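CbsA (Xanthomonas oryzae pv. oryzae, PDB 5XYH) probably hydrolyses cellulose from chain ends as a family 6 exoglucanase (1,4-beta-cellobiosidase), a cell-wall degrading enzyme of the rice bacterial blight pathogen. Local coordinates at residues D52-D55 with A56-G60; G65-L69 with Q70-N74; T121-I124 with D125-S129; I210-Y213 with T214-V217. All coordinates share one frame; numbering follows the deposited sequence.

Contact 1. Residues D52-D55 with A56-G60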
loop_
_atom_site.group_PDB
_atom_site.type_symbol
_atom_site.label_atom_id
_atom_site.label_comp_id
_atom_site.label_asym_id
_atom_site.label_seq_id
_atom_site.Cartn_x
_atom_site.Cartn_y
_atom_site.Cartn_z
ATOM N N ASP A 52 6.032 -6.898 9.021
ATOM C CA ASP A 52 5.001 -6.332 9.876
ATOM C C ASP A 52 5.223 -6.611 11.357
ATOM O O ASP A 52 4.341 -6.305 12.164
ATOM C CB ASP A 52 3.611 -6.829 9.445
ATOM C CG ASP A 52 3.463 -8.339 9.517
ATOM O OD1 ASP A 52 4.431 -9.070 9.208
ATOM O OD2 ASP A 52 2.356 -8.793 9.872
ATOM N N SER A 53 6.380 -7.154 11.734
ATOM C CA SER A 53 6.747 -7.329 13.136
ATOM C C SER A 53 8.230 -7.645 13.187
ATOM O O SER A 53 8.841 -7.997 12.176
ATOM C CB SER A 53 5.949 -8.458 13.800
ATOM O OG SER A 53 6.286 -9.686 13.180
ATOM N N ILE A 54 8.799 -7.542 14.391
ATOM C CA ILE A 54 10.159 -8.034 14.598
ATOM C C ILE A 54 10.254 -9.500 14.203
ATOM O O ILE A 54 11.214 -9.918 13.546
ATOM C CB ILE A 54 10.588 -7.810 16.059
ATOM C CG1 ILE A 54 10.610 -6.307 16.364
ATOM C CG2 ILE A 54 11.938 -8.461 16.323
ATOM C CD1 ILE A 54 10.606 -5.980 17.853
ATOM N N ASP A 55 9.245 -10.298 14.577
ATOM C CA ASP A 55 9.234 -11.718 14.223
ATOM C C ASP A 55 9.328 -11.937 12.718
ATOM O O ASP A 55 9.910 -12.934 12.277
ATOM C CB ASP A 55 7.974 -12.398 14.760
ATOM C CG ASP A 55 8.074 -12.754 16.244
ATOM O OD1 ASP A 55 9.203 -12.901 16.778
ATOM O OD2 ASP A 55 7.013 -12.908 16.879
ATOM N N ALA A 56 8.752 -11.035 11.914
ATOM C CA ALA A 56 8.825 -11.195 10.464
ATOM C C ALA A 56 10.267 -11.142 9.957
ATOM O O ALA A 56 10.570 -11.730 8.915
ATOM C CB ALA A 56 7.973 -10.130 9.764
ATOM N N ILE A 57 11.174 -10.472 10.680
ATOM C CA ILE A 57 12.571 -10.443 10.239
ATOM C C ILE A 57 13.172 -11.841 10.265
ATOM O O ILE A 57 14.009 -12.190 9.418
ATOM C CB ILE A 57 13.402 -9.470 11.101
ATOM C CG1 ILE A 57 12.866 -8.042 10.985
ATOM C CG2 ILE A 57 14.861 -9.510 10.689
ATOM C CD1 ILE A 57 13.474 -7.074 11.988
ATOM N N TYR A 58 12.746 -12.666 11.225
ATOM C CA TYR A 58 13.346 -13.972 11.472
ATOM C C TYR A 58 12.620 -15.117 10.779
ATOM O O TYR A 58 13.245 -16.147 10.501
ATOM C CB TYR A 58 13.418 -14.226 12.987
ATOM C CG TYR A 58 14.277 -13.187 13.672
ATOM C CD1 TYR A 58 15.656 -13.335 13.733
ATOM C CD2 TYR A 58 13.721 -12.037 14.211
ATOM C CE1 TYR A 58 16.447 -12.376 14.326
ATOM C CE2 TYR A 58 14.505 -11.069 14.806
ATOM C CZ TYR A 58 15.864 -11.243 14.862
ATOM O OH TYR A 58 16.661 -10.289 15.450
ATOM N N GLY A 59 11.329 -14.966 10.485
ATOM C CA GLY A 59 10.637 -15.985 9.720
ATOM C C GLY A 59 10.528 -17.315 10.452
ATOM O O GLY A 59 10.544 -17.388 11.681
ATOM N N GLY A 60 10.405 -18.381 9.667
ATOM C CA GLY A 60 10.290 -19.720 10.214
ATOM C C GLY A 60 9.153 -19.832 11.208
ATOM O O GLY A 60 8.042 -19.316 10.998
#
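S53 N-caps the short helix 54-58 by accepting from the backbone of A56. Its OG lies 3.1 Å from A56 N, with the N-H pointing at it at 141°. OG reaches this place because it sits between its own backbone N and carbonyl carbon (chi1 64°). S53 O takes a second, weak bond from the same A56 N.

The backbone bonds are mostly i to i+3. I57 N donates to I54 O at 2.9 Å. D55 O is shared by two N-H groups, Y58 N at 3.0 Å and G59 N, the i to i+4 donor, at 3.1 Å. G59, with positive phi, is the first residue to leave helical geometry.

The apolar part is small. I54 and Y58 lie side by side, and I54 CG2 is 4.0 Å from Y58 CE2, at the ring edge and in its plane. D52 OD1 rests 3.7 Å from A56 CB. D55 OD1 forms a salt bridge with R62.

Within the turn the bonds are mainly polar: a capped A56 N and a doubly used D55 O. The apolar side chains of I54 and I57 go to helix 113-131.

Contact 2. Residues G65-L69 with Q70-N74; sequences GRLSL and QGHLN
The side chain of S68 accepts from G71 N, which makes S68 the N-cap of helix 69-79. The bond is short and fairly straight: S68 OG to G71 N is 2.8 Å, with 158° at the hydrogen. A chi1 of 74° turns the hydroxyl in toward the first turn.

The backbone continues the helix in regular i to i+4 steps. H72 N donates to S68 O at 2.9 Å, so both the side chain and the carbonyl of the cap residue are used by the first turn. L73 N donates to L69 O at 3.0 Å.

The residue before the cap supplies a CH-pi contact. L67 folds back over the turn, and its CB sits above the middle of the H72 imidazole, 3.8 Å from the ring centroid. The approach is only 12° off the ring normal. L67 CD1 lies nearer the base of the ring, 3.9 Å from H72 ND1. That nitrogen is hydrogen-bonded to Y14 OH, so the ring has a polar partner at ND1 and an apolar cover on one face. L67 and H72 also pack on P17 and D18, respectively, of helix 17-27.

A second apolar pair lies along the helix, where L69 and L73 meet on the side that faces T130 of helix 113-131. L69 CG is 4.0 Å from L73 CD1.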
loop_
_atom_site.group_PDB
_atom_site.type_symbol
_atom_site.label_atom_id
_atom_site.label_comp_id
_atom_site.label_asym_id
_atom_site.label_seq_id
_atom_site.Cartn_x
_atom_site.Cartn_y
_atom_site.Cartn_z
ATOM N N GLY A 65 5.856 -19.826 9.212
ATOM C CA GLY A 65 6.632 -20.565 8.238
ATOM C C GLY A 65 7.222 -19.747 7.109
ATOM O O GLY A 65 7.870 -20.322 6.228
ATOM N N ARG A 66 7.018 -18.431 7.094
ATOM C CA ARG A 66 7.533 -17.621 6.000
ATOM C C ARG A 66 9.061 -17.545 6.048
ATOM O O ARG A 66 9.692 -17.810 7.072
ATOM C CB ARG A 66 6.940 -16.210 6.060
ATOM C CG ARG A 66 5.458 -16.142 5.777
ATOM C CD ARG A 66 4.955 -14.704 5.871
ATOM N NE ARG A 66 3.550 -14.566 5.479
ATOM C CZ ARG A 66 3.142 -14.204 4.269
ATOM N NH1 ARG A 66 4.031 -13.948 3.321
ATOM N NH2 ARG A 66 1.845 -14.099 4.006
ATOM N N LEU A 67 9.652 -17.165 4.916
ATOM C CA LEU A 67 11.093 -16.962 4.856
ATOM C C LEU A 67 11.525 -15.851 5.807
ATOM O O LEU A 67 10.787 -14.896 6.056
ATOM C CB LEU A 67 11.527 -16.593 3.435
ATOM C CG LEU A 67 11.533 -17.699 2.383
ATOM C CD1 LEU A 67 11.927 -17.123 1.051
ATOM C CD2 LEU A 67 12.480 -18.824 2.790
ATOM N N SER A 68 12.746 -15.979 6.331
ATOM C CA SER A 68 13.390 -14.866 7.018
ATOM C C SER A 68 13.778 -13.781 6.017
ATOM O O SER A 68 13.835 -14.010 4.806
ATOM C CB SER A 68 14.649 -15.335 7.743
ATOM O OG SER A 68 15.674 -15.584 6.796
ATOM N N LEU A 69 14.081 -12.590 6.543
ATOM C CA LEU A 69 14.595 -11.522 5.692
ATOM C C LEU A 69 15.819 -11.991 4.919
ATOM O O LEU A 69 15.927 -11.752 3.714
ATOM C CB LEU A 69 14.926 -10.276 6.524
ATOM C CG LEU A 69 15.580 -9.108 5.760
ATOM C CD1 LEU A 69 14.760 -8.653 4.526
ATOM C CD2 LEU A 69 15.888 -7.928 6.666
ATOM N N GLN A 70 16.742 -12.695 5.588
ATOM C CA GLN A 70 17.905 -13.215 4.874
ATOM C C GLN A 70 17.507 -14.254 3.833
ATOM O O GLN A 70 18.109 -14.316 2.752
ATOM C CB GLN A 70 18.909 -13.810 5.853
ATOM C CG GLN A 70 19.388 -12.821 6.877
ATOM C CD GLN A 70 20.509 -13.381 7.709
ATOM O OE1 GLN A 70 21.144 -14.370 7.324
ATOM N NE2 GLN A 70 20.770 -12.753 8.857
ATOM N N GLY A 71 16.509 -15.089 4.139
ATOM C CA GLY A 71 16.040 -16.050 3.148
ATOM C C GLY A 71 15.487 -15.376 1.902
ATOM O O GLY A 71 15.715 -15.837 0.778
ATOM N N HIS A 72 14.740 -14.285 2.087
ATOM C CA HIS A 72 14.260 -13.504 0.955
ATOM C C HIS A 72 15.421 -12.957 0.148
ATOM O O HIS A 72 15.419 -13.018 -1.083
ATOM C CB HIS A 72 13.392 -12.344 1.437
ATOM C CG HIS A 72 12.048 -12.755 1.932
ATOM N ND1 HIS A 72 11.108 -13.361 1.125
ATOM C CD2 HIS A 72 11.466 -12.606 3.143
ATOM C CE1 HIS A 72 10.012 -13.580 1.825
ATOM N NE2 HIS A 72 10.204 -13.134 3.053
ATOM N N LEU A 73 16.413 -12.398 0.832
ATOM C CA LEU A 73 17.529 -11.783 0.123
ATOM C C LEU A 73 18.370 -12.831 -0.593
ATOM O O LEU A 73 18.903 -12.566 -1.683
ATOM C CB LEU A 73 18.381 -10.982 1.100
ATOM C CG LEU A 73 17.659 -9.794 1.744
ATOM C CD1 LEU A 73 18.419 -9.293 2.964
ATOM C CD2 LEU A 73 17.468 -8.680 0.723
ATOM N N ASN A 74 18.498 -14.017 0.008
ATOM C CA ASN A 74 19.165 -15.134 -0.655
ATOM C C ASN A 74 18.396 -15.583 -1.887
ATOM O O ASN A 74 18.994 -15.818 -2.945
ATOM C CB ASN A 74 19.332 -16.297 0.320
ATOM C CG ASN A 74 20.345 -15.999 1.401
ATOM O OD1 ASN A 74 21.152 -15.084 1.263
ATOM N ND2 ASN A 74 20.300 -16.761 2.496
#

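Contact 3. Residues T121-I124 with D125-S129; sequences TEYI and DVIAS
The Y123 ring carries the CD1 methyl of I127 on one face. The methyl stands over the ring centre, 3.6 Å from the centroid and 14° off the normal, a CH-pi contact. Y123 CG is anti to the backbone N (chi1 -177°), and I127 crosses the ring obliquely from one turn later. The ring also meets that of Y119, and Y123 OH is hydrogen-bonded to L51 O and Y93 N.

The backbone under this pair is hydrogen-bonded in straight i to i+4 steps. I127 N donates to Y123 O at 3.0 Å, and A128 N donates to I124 O at 2.8 Å.

On another side of the helix the contact is polar. Water 1 links T121 and D125, donating to D125 OD2 at 2.8 Å. Its 2.5 Å to T121 OG1 is short and of doubtful length. The other carboxylate oxygen, D125 OD1, is bonded to Y177 OH. T121 OG1 also has Q117 as a partner.

The arrangement is that of a helix between the sheet and helix 54-58: Y123 and I124 touch I92 of strand 86-92, and V126 and I127 touch I57. It belongs to the distorted alpha/beta barrel characteristic of family 6.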
loop_
_atom_site.group_PDB
_atom_site.type_symbol
_atom_site.label_atom_id
_atom_site.label_comp_id
_atom_site.label_asym_id
_atom_site.label_seq_id
_atom_site.Cartn_x
_atom_site.Cartn_y
_atom_site.Cartn_z
ATOM N N THR A 121 16.082 -0.426 17.896
ATOM C CA THR A 121 17.117 -1.430 18.151
ATOM C C THR A 121 16.737 -2.812 17.617
ATOM O O THR A 121 17.541 -3.452 16.932
ATOM C CB THR A 121 17.428 -1.492 19.659
ATOM O OG1 THR A 121 17.857 -0.202 20.110
ATOM C CG2 THR A 121 18.529 -2.495 19.960
ATOM N N GLU A 122 15.525 -3.294 17.910
ATOM C CA GLU A 122 15.169 -4.662 17.539
ATOM C C GLU A 122 14.574 -4.784 16.140
ATOM O O GLU A 122 14.471 -5.903 15.620
ATOM C CB GLU A 122 14.174 -5.246 18.540
ATOM C CG GLU A 122 14.671 -5.345 19.960
ATOM C CD GLU A 122 13.546 -5.678 20.930
ATOM O OE1 GLU A 122 12.834 -6.682 20.712
ATOM O OE2 GLU A 122 13.351 -4.920 21.896
ATOM N N TYR A 123 14.167 -3.673 15.526
ATOM C CA TYR A 123 13.532 -3.708 14.215
ATOM C C TYR A 123 14.407 -3.004 13.179
ATOM O O TYR A 123 15.031 -3.675 12.357
ATOM C CB TYR A 123 12.120 -3.105 14.307
ATOM C CG TYR A 123 11.351 -3.152 13.013
ATOM C CD1 TYR A 123 10.804 -4.341 12.548
ATOM C CD2 TYR A 123 11.184 -2.004 12.248
ATOM C CE1 TYR A 123 10.115 -4.392 11.361
ATOM C CE2 TYR A 123 10.508 -2.043 11.054
ATOM C CZ TYR A 123 9.980 -3.241 10.610
ATOM O OH TYR A 123 9.305 -3.280 9.420
ATOM N N ILE A 124 14.519 -1.671 13.222
ATOM C CA ILE A 124 15.242 -0.939 12.173
ATOM C C ILE A 124 16.721 -1.339 12.134
ATOM O O ILE A 124 17.283 -1.581 11.056
ATOM C CB ILE A 124 15.092 0.582 12.356
ATOM C CG1 ILE A 124 13.635 1.047 12.140
ATOM C CG2 ILE A 124 16.009 1.295 11.380
ATOM C CD1 ILE A 124 13.056 0.700 10.772
ATOM N N ASP A 125 17.384 -1.381 13.297
ATOM C CA ASP A 125 18.815 -1.696 13.299
ATOM C C ASP A 125 19.084 -3.086 12.713
ATOM O O ASP A 125 20.038 -3.267 11.945
ATOM C CB ASP A 125 19.384 -1.585 14.717
ATOM C CG ASP A 125 19.646 -0.133 15.150
ATOM O OD1 ASP A 125 19.432 0.808 14.354
ATOM O OD2 ASP A 125 20.050 0.065 16.313
ATOM N N VAL A 126 18.242 -4.071 13.049
ATOM C CA VAL A 126 18.437 -5.435 12.562
ATOM C C VAL A 126 18.204 -5.502 11.059
ATOM O O VAL A 126 18.978 -6.134 10.325
ATOM C CB VAL A 126 17.524 -6.411 13.327
ATOM C CG1 VAL A 126 17.548 -7.790 12.695
ATOM C CG2 VAL A 126 17.950 -6.498 14.801
ATOM N N ILE A 127 17.152 -4.835 10.569
ATOM C CA ILE A 127 16.916 -4.765 9.125
ATOM C C ILE A 127 18.087 -4.098 8.419
ATOM O O ILE A 127 18.585 -4.594 7.398
ATOM C CB ILE A 127 15.603 -4.023 8.827
ATOM C CG1 ILE A 127 14.421 -4.815 9.396
ATOM C CG2 ILE A 127 15.446 -3.803 7.321
ATOM C CD1 ILE A 127 13.151 -4.060 9.409
ATOM N N ALA A 128 18.524 -2.947 8.937
ATOM C CA ALA A 128 19.595 -2.200 8.283
ATOM C C ALA A 128 20.900 -2.994 8.241
ATOM O O ALA A 128 21.597 -3.003 7.215
ATOM C CB ALA A 128 19.800 -0.865 8.993
ATOM N N SER A 129 21.254 -3.673 9.335
ATOM C CA SER A 129 22.500 -4.437 9.313
ATOM C C SER A 129 22.385 -5.648 8.401
ATOM O O SER A 129 23.360 -6.020 7.740
ATOM C CB SER A 129 22.901 -4.863 10.719
ATOM O OG SER A 129 21.946 -5.755 11.259
HETATM O O HOH W 1 19.373 1.196 18.766
#

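Contact 4. Residues I210-Y213 with T214-V217; sequences ISLY and TRVV
Four successive i to i+4 bonds join I210-Y213 to T214-V217 as regular alpha-helix, the closest being R215 N to S211 O at 2.8 Å.

T214 adds a side-chain bond to its backbone one. Its OG1 donates to I210 O at 2.8 Å, alongside the donor T214 N at 2.9 Å. OG1 stands above the carbonyl plane, and T214 N lies nearly in line with C=O, so one oxygen is gripped from two directions. A chi1 of -60° brings OG1 back over the preceding turn.

R215 bends at chi3 (70°) and folds back along the helix. One face of its guanidinium lies over L212 CA, and R215 NH2 comes within 3.3 Å of L212 CD1. Water 2 accepts from R215 NH1 at a doubtfully short 2.5 Å, in the guanidinium plane. L212 and V216 run side by side, with L212 CD1 4.0 Å from V216 CG2.

The helix is the crossover of the beta-alpha-beta unit between strands 188-193 and 229-232. L212 packs on helix 150-155, V216 on helix 170-183, and I210 and Y213 on helix 271-284. Y213 OH is bonded to D193 O.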
loop_
_atom_site.group_PDB
_atom_site.type_symbol
_atom_site.label_atom_id
_atom_site.label_comp_id
_atom_site.label_asym_id
_atom_site.label_seq_id
_atom_site.Cartn_x
_atom_site.Cartn_y
_atom_site.Cartn_z
ATOM N N ILE A 210 1.996 18.413 3.129
ATOM C CA ILE A 210 3.267 18.677 2.466
ATOM C C ILE A 210 4.317 19.115 3.478
ATOM O O ILE A 210 5.433 18.593 3.492
ATOM C CB ILE A 210 3.081 19.717 1.350
ATOM C CG1 ILE A 210 2.092 19.216 0.290
ATOM C CG2 ILE A 210 4.420 20.100 0.750
ATOM C CD1 ILE A 210 2.412 17.856 -0.294
ATOM N N SER A 211 3.978 20.062 4.360
ATOM C CA SER A 211 4.983 20.533 5.309
ATOM C C SER A 211 5.392 19.445 6.298
ATOM O O SER A 211 6.549 19.417 6.738
ATOM C CB SER A 211 4.486 21.768 6.057
ATOM O OG SER A 211 3.795 21.404 7.235
ATOM N N LEU A 212 4.475 18.530 6.638
ATOM C CA LEU A 212 4.826 17.407 7.501
ATOM C C LEU A 212 5.862 16.509 6.843
ATOM O O LEU A 212 6.915 16.237 7.421
ATOM C CB LEU A 212 3.582 16.591 7.861
ATOM C CG LEU A 212 3.824 15.271 8.599
ATOM C CD1 LEU A 212 4.504 15.512 9.925
ATOM C CD2 LEU A 212 2.497 14.527 8.790
ATOM N N TYR A 213 5.573 16.020 5.638
ATOM C CA TYR A 213 6.544 15.171 4.958
ATOM C C TYR A 213 7.847 15.921 4.723
ATOM O O TYR A 213 8.934 15.358 4.880
ATOM C CB TYR A 213 5.967 14.652 3.636
ATOM C CG TYR A 213 5.025 13.478 3.842
ATOM C CD1 TYR A 213 3.707 13.679 4.242
ATOM C CD2 TYR A 213 5.463 12.184 3.661
ATOM C CE1 TYR A 213 2.844 12.596 4.440
ATOM C CE2 TYR A 213 4.618 11.103 3.855
ATOM C CZ TYR A 213 3.323 11.301 4.246
ATOM O OH TYR A 213 2.514 10.195 4.431
ATOM N N THR A 214 7.761 17.199 4.373
ATOM C CA THR A 214 8.989 17.954 4.130
ATOM C C THR A 214 9.801 18.085 5.413
ATOM O O THR A 214 11.009 17.816 5.431
ATOM C CB THR A 214 8.653 19.329 3.546
ATOM O OG1 THR A 214 7.960 19.148 2.307
ATOM C CG2 THR A 214 9.930 20.115 3.284
ATOM N N ARG A 215 9.138 18.458 6.511
ATOM C CA ARG A 215 9.830 18.629 7.786
ATOM C C ARG A 215 10.480 17.333 8.256
ATOM O O ARG A 215 11.613 17.346 8.759
ATOM C CB ARG A 215 8.843 19.147 8.828
ATOM C CG ARG A 215 9.390 19.250 10.218
ATOM C CD ARG A 215 8.365 19.915 11.131
ATOM N NE ARG A 215 7.192 19.077 11.394
ATOM C CZ ARG A 215 5.980 19.297 10.892
ATOM N NH1 ARG A 215 5.772 20.326 10.084
ATOM N NH2 ARG A 215 4.974 18.489 11.212
ATOM N N VAL A 216 9.793 16.198 8.092
ATOM C CA VAL A 216 10.344 14.939 8.591
ATOM C C VAL A 216 11.576 14.536 7.796
ATOM O O VAL A 216 12.621 14.207 8.371
ATOM C CB VAL A 216 9.280 13.827 8.562
ATOM C CG1 VAL A 216 9.940 12.461 8.829
ATOM C CG2 VAL A 216 8.199 14.109 9.586
ATOM N N VAL A 217 11.473 14.525 6.460
ATOM C CA VAL A 217 12.609 14.063 5.671
ATOM C C VAL A 217 13.739 15.091 5.694
ATOM O O VAL A 217 14.921 14.726 5.698
ATOM C CB VAL A 217 12.172 13.733 4.233
ATOM C CG1 VAL A 217 13.325 13.090 3.473
ATOM C CG2 VAL A 217 10.960 12.814 4.241
HETATM O O HOH W 2 7.274 22.017 8.960
#

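Contacts 1, 2 and 3 form one cluster, and contact 4 stands apart, about 12 Å from contact 3 at the nearest atoms. Contacts 1 and 2 belong to consecutive helices, joined by probable backbone hydrogen bonds between G60 and both G65 and R66. Each of their helices starts behind a serine N-cap. Contact 3 backs the pair: I57 CD1 lies 3.6 Å from I127 CG1, and L69 touches I127 more loosely. Contacts 3 and 4 lie within longer helices beside the parallel sheet and use mid-helix bonds instead of caps. Contact 4 is the most buried, although R215 is exposed. The other three are partly buried; buried isoleucines, L69 and L73 lie beside exposed Y58, Q70 and T121.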